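Local atomic coordinates of 4-hydroxybenzoyl-CoA thioesterase (Pseudomonas sp. CBS3, PDB entry 1LO8), a protein that hydrolyses 4-hydroxybenzoyl-CoA to 4-hydroxybenzoate and coenzyme A, the last step in the conversion of 4-chlorobenzoate to 4-hydroxybenzoate. Residues W30-S35 and E115-A120. Numbering follows the deposited sequence.
With 4CA (4-hydroxybenzyl coenzyme A), chain B.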
loop_
_atom_site.group_PDB
_atom_site.type_symbol
_atom_site.label_atom_id
_atom_site.label_comp_id
_atom_site.label_asym_id
_atom_site.label_seq_id
_atom_site.Cartn_x
_atom_site.Cartn_y
_atom_site.Cartn_z
ATOM N N TRP A 30 -3.484 -0.955 -9.497
ATOM C CA TRP A 30 -4.059 -0.253 -10.645
ATOM C C TRP A 30 -4.947 -1.162 -11.522
ATOM O O TRP A 30 -6.030 -0.771 -12.049
ATOM C CB TRP A 30 -2.920 0.416 -11.465
ATOM C CG TRP A 30 -2.222 1.420 -10.631
ATOM C CD1 TRP A 30 -2.793 2.196 -9.682
ATOM C CD2 TRP A 30 -0.806 1.677 -10.631
ATOM N NE1 TRP A 30 -1.803 2.930 -9.085
ATOM C CE2 TRP A 30 -0.584 2.646 -9.669
ATOM C CE3 TRP A 30 0.259 1.172 -11.348
ATOM C CZ2 TRP A 30 0.697 3.106 -9.398
ATOM C CZ3 TRP A 30 1.509 1.657 -11.135
ATOM C CH2 TRP A 30 1.710 2.635 -10.185
ATOM N N LEU A 31 -4.474 -2.408 -11.700
ATOM C CA LEU A 31 -5.252 -3.365 -12.471
ATOM C C LEU A 31 -6.577 -3.624 -11.761
ATOM O O LEU A 31 -7.624 -3.823 -12.393
ATOM C CB LEU A 31 -4.504 -4.698 -12.782
ATOM C CG LEU A 31 -3.251 -4.561 -13.680
ATOM C CD1 LEU A 31 -2.758 -5.939 -14.076
ATOM C CD2 LEU A 31 -3.445 -3.745 -14.958
ATOM N N ASP A 32 -6.549 -3.633 -10.425
ATOM C CA ASP A 32 -7.796 -3.887 -9.695
ATOM C C ASP A 32 -8.752 -2.715 -9.865
ATOM O O ASP A 32 -9.965 -2.915 -9.980
ATOM C CB ASP A 32 -7.584 -4.072 -8.181
ATOM C CG ASP A 32 -8.861 -4.641 -7.583
ATOM O OD1 ASP A 32 -9.423 -5.630 -8.036
ATOM O OD2 ASP A 32 -9.297 -4.000 -6.539
ATOM N N ALA A 33 -8.196 -1.485 -9.916
ATOM C CA ALA A 33 -9.020 -0.285 -10.127
ATOM C C ALA A 33 -9.553 -0.263 -11.545
ATOM O O ALA A 33 -10.708 0.134 -11.799
ATOM C CB ALA A 33 -8.254 1.012 -9.876
ATOM N N ALA A 34 -8.713 -0.714 -12.475
ATOM C CA ALA A 34 -9.100 -0.764 -13.873
ATOM C C ALA A 34 -10.175 -1.817 -14.128
ATOM O O ALA A 34 -11.092 -1.697 -14.973
ATOM C CB ALA A 34 -7.838 -1.000 -14.651
ATOM N N SER A 35 -10.109 -2.869 -13.321
ATOM C CA SER A 35 -11.065 -3.929 -13.413
ATOM C C SER A 35 -12.445 -3.432 -13.061
ATOM O O SER A 35 -13.427 -3.668 -13.765
ATOM C CB SER A 35 -10.684 -5.037 -12.461
ATOM O OG SER A 35 -11.769 -5.929 -12.343
ATOM N N GLU A 115 -6.537 -11.480 -16.052
ATOM C CA GLU A 115 -7.075 -11.796 -14.759
ATOM C C GLU A 115 -8.299 -12.642 -14.898
ATOM O O GLU A 115 -9.176 -12.259 -15.645
ATOM C CB GLU A 115 -7.492 -10.553 -13.928
ATOM C CG GLU A 115 -6.264 -9.672 -13.536
ATOM C CD GLU A 115 -6.713 -8.506 -12.727
ATOM O OE1 GLU A 115 -7.825 -8.052 -12.842
ATOM O OE2 GLU A 115 -5.779 -8.007 -11.954
ATOM N N ILE A 116 -8.357 -13.737 -14.158
ATOM C CA ILE A 116 -9.529 -14.576 -14.124
ATOM C C ILE A 116 -10.218 -14.247 -12.825
ATOM O O ILE A 116 -9.643 -14.416 -11.761
ATOM C CB ILE A 116 -9.229 -16.063 -14.275
ATOM C CG1 ILE A 116 -8.476 -16.282 -15.553
ATOM C CG2 ILE A 116 -10.500 -16.912 -14.289
ATOM C CD1 ILE A 116 -8.397 -17.781 -15.860
ATOM N N ARG A 117 -11.446 -13.730 -12.933
ATOM C CA ARG A 117 -12.214 -13.328 -11.781
ATOM C C ARG A 117 -13.596 -13.937 -11.824
ATOM O O ARG A 117 -14.006 -14.516 -12.812
ATOM C CB ARG A 117 -12.359 -11.787 -11.725
ATOM C CG ARG A 117 -11.063 -10.965 -11.606
ATOM C CD ARG A 117 -11.335 -9.500 -11.831
ATOM N NE ARG A 117 -10.143 -8.663 -11.644
ATOM C CZ ARG A 117 -9.874 -8.041 -10.502
ATOM N NH1 ARG A 117 -10.629 -8.128 -9.395
ATOM N NH2 ARG A 117 -8.801 -7.287 -10.449
ATOM N N VAL A 118 -14.317 -13.803 -10.729
ATOM C CA VAL A 118 -15.698 -14.293 -10.668
ATOM C C VAL A 118 -16.554 -13.281 -9.901
ATOM O O VAL A 118 -16.037 -12.493 -9.075
ATOM C CB VAL A 118 -15.794 -15.605 -9.886
ATOM C CG1 VAL A 118 -14.860 -16.682 -10.360
ATOM C CG2 VAL A 118 -15.472 -15.324 -8.417
ATOM N N PHE A 119 -17.876 -13.336 -10.134
ATOM C CA PHE A 119 -18.808 -12.509 -9.377
ATOM C C PHE A 119 -19.034 -13.307 -8.117
ATOM O O PHE A 119 -19.221 -14.495 -8.256
ATOM C CB PHE A 119 -20.120 -12.319 -10.091
ATOM C CG PHE A 119 -19.936 -11.228 -11.089
ATOM C CD1 PHE A 119 -20.026 -9.888 -10.715
ATOM C CD2 PHE A 119 -19.632 -11.529 -12.413
ATOM C CE1 PHE A 119 -19.831 -8.862 -11.637
ATOM C CE2 PHE A 119 -19.421 -10.505 -13.341
ATOM C CZ PHE A 119 -19.526 -9.168 -12.960
ATOM N N ALA A 120 -18.931 -12.702 -6.928
ATOM C CA ALA A 120 -19.073 -13.485 -5.727
ATOM C C ALA A 120 -19.962 -12.892 -4.680
ATOM O O ALA A 120 -20.197 -11.701 -4.552
ATOM C CB ALA A 120 -17.752 -13.700 -5.016
HETATM N N1A 4CA B . -8.136 -20.546 -12.778
HETATM C C2A 4CA B . -9.172 -20.303 -13.650
HETATM N N3A 4CA B . -10.443 -20.226 -13.404
HETATM C C4A 4CA B . -10.689 -20.422 -12.102
HETATM C C5A 4CA B . -9.767 -20.699 -11.117
HETATM C C6A 4CA B . -8.400 -20.741 -11.480
HETATM N N6A 4CA B . -7.392 -20.968 -10.653
HETATM N N7A 4CA B . -10.399 -20.865 -9.884
HETATM C C8A 4CA B . -11.703 -20.694 -10.158
HETATM N N9A 4CA B . -11.913 -20.480 -11.483
HETATM C C1D 4CA B . -13.185 -20.465 -12.148
HETATM C C2D 4CA B . -13.738 -21.822 -11.787
HETATM O O2D 4CA B . -13.396 -22.816 -12.754
HETATM C C3D 4CA B . -15.206 -21.622 -11.936
HETATM O O3D 4CA B . -15.539 -21.808 -13.293
HETATM P P3D 4CA B . -16.606 -22.094 -14.307
HETATM O O7A 4CA B . -16.104 -23.240 -15.154
HETATM O O8A 4CA B . -17.891 -22.418 -13.575
HETATM O O9A 4CA B . -16.832 -20.892 -15.180
HETATM C C4D 4CA B . -15.381 -20.218 -11.429
HETATM O O4D 4CA B . -14.028 -19.627 -11.461
HETATM C C5D 4CA B . -15.945 -20.311 -10.024
HETATM O O5D 4CA B . -15.070 -21.165 -9.263
HETATM P P1A 4CA B . -15.766 -22.329 -8.488
HETATM O O1A 4CA B . -14.689 -23.262 -8.052
HETATM O O2A 4CA B . -16.653 -22.976 -9.484
HETATM O O3A 4CA B . -16.602 -21.799 -7.305
HETATM P P2A 4CA B . -16.246 -21.543 -5.731
HETATM O O4A 4CA B . -17.343 -20.704 -5.167
HETATM O O5A 4CA B . -16.246 -22.857 -5.050
HETATM O O6A 4CA B . -14.781 -20.848 -5.495
HETATM C CBP 4CA B . -14.044 -18.660 -4.936
HETATM C CCP 4CA B . -14.792 -19.506 -5.958
HETATM C CDP 4CA B . -14.817 -18.544 -3.600
HETATM C CEP 4CA B . -13.723 -17.283 -5.527
HETATM C CAP 4CA B . -12.745 -19.356 -4.530
HETATM O OAP 4CA B . -11.878 -19.456 -5.682
HETATM C C9P 4CA B . -11.867 -18.377 -3.720
HETATM O O9P 4CA B . -12.159 -17.961 -2.593
HETATM N N8P 4CA B . -10.642 -17.909 -4.322
HETATM C C7P 4CA B . -10.007 -16.907 -3.458
HETATM C C6P 4CA B . -10.398 -15.514 -3.934
HETATM C C5P 4CA B . -9.471 -14.459 -3.287
HETATM O O5P 4CA B . -9.302 -14.344 -2.095
HETATM N N4P 4CA B . -8.688 -13.654 -4.193
HETATM C C3P 4CA B . -7.852 -12.681 -3.487
HETATM C C2P 4CA B . -8.650 -11.426 -3.118
HETATM S S1P 4CA B . -9.487 -10.517 -4.437
HETATM C C1B 4CA B . -10.072 -9.038 -3.705
HETATM C C2B 4CA B . -11.153 -8.399 -4.442
HETATM C C3B 4CA B . -12.486 -8.625 -4.033
HETATM C C4B 4CA B . -13.543 -8.003 -4.728
HETATM C C5B 4CA B . -13.256 -7.144 -5.814
HETATM O O2B 4CA B . -14.266 -6.415 -6.406
HETATM C C6B 4CA B . -11.912 -6.969 -6.252
HETATM C C7B 4CA B . -10.849 -7.544 -5.524
#
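Arg117 reaches from strand 107-123 to Asp32 and Ser35 on helix 25-41, the long helix wrapped by the curved antiparallel sheet of the hot-dog fold. A buried salt-bridge network joins them. Arg117 meets Asp32 end-on, NH2 and NH1 3.0 and 3.1 Å from OD1, with carboxylate and guanidinium planes 20° apart. NH2 uses the anti lone pair of OD1, NH1 meets it nearly along its C-O bond, and OD1 sits somewhat out of the guanidinium plane. Side-on, Arg117 holds Glu115, NE and NH2 both 2.7 Å from Glu115 OE1 and above one carboxylate face. This grip on two edges, with NH2 shared by both acids, should limit guanidinium rotation. Each acid has a second partner: His96 bonds Glu115 OE1, and Trp23 of the second subunit bonds Asp32 OD2. Arg117 NH1 also bonds Thr59 O.

With OG anti to the backbone N (chi1 167°), Ser35 sets this hydroxyl over one guanidinium face toward its rim, 3.3 Å from Arg117 NE but badly angled for a bond; its partner is Gln94. The network lines the pocket holding the aromatic ring of 4-hydroxybenzyl coenzyme A, whose C6B lies 3.3 Å from Asp32 OD1 and, at the guanidinium edge, 3.6 Å from Arg117 NH1.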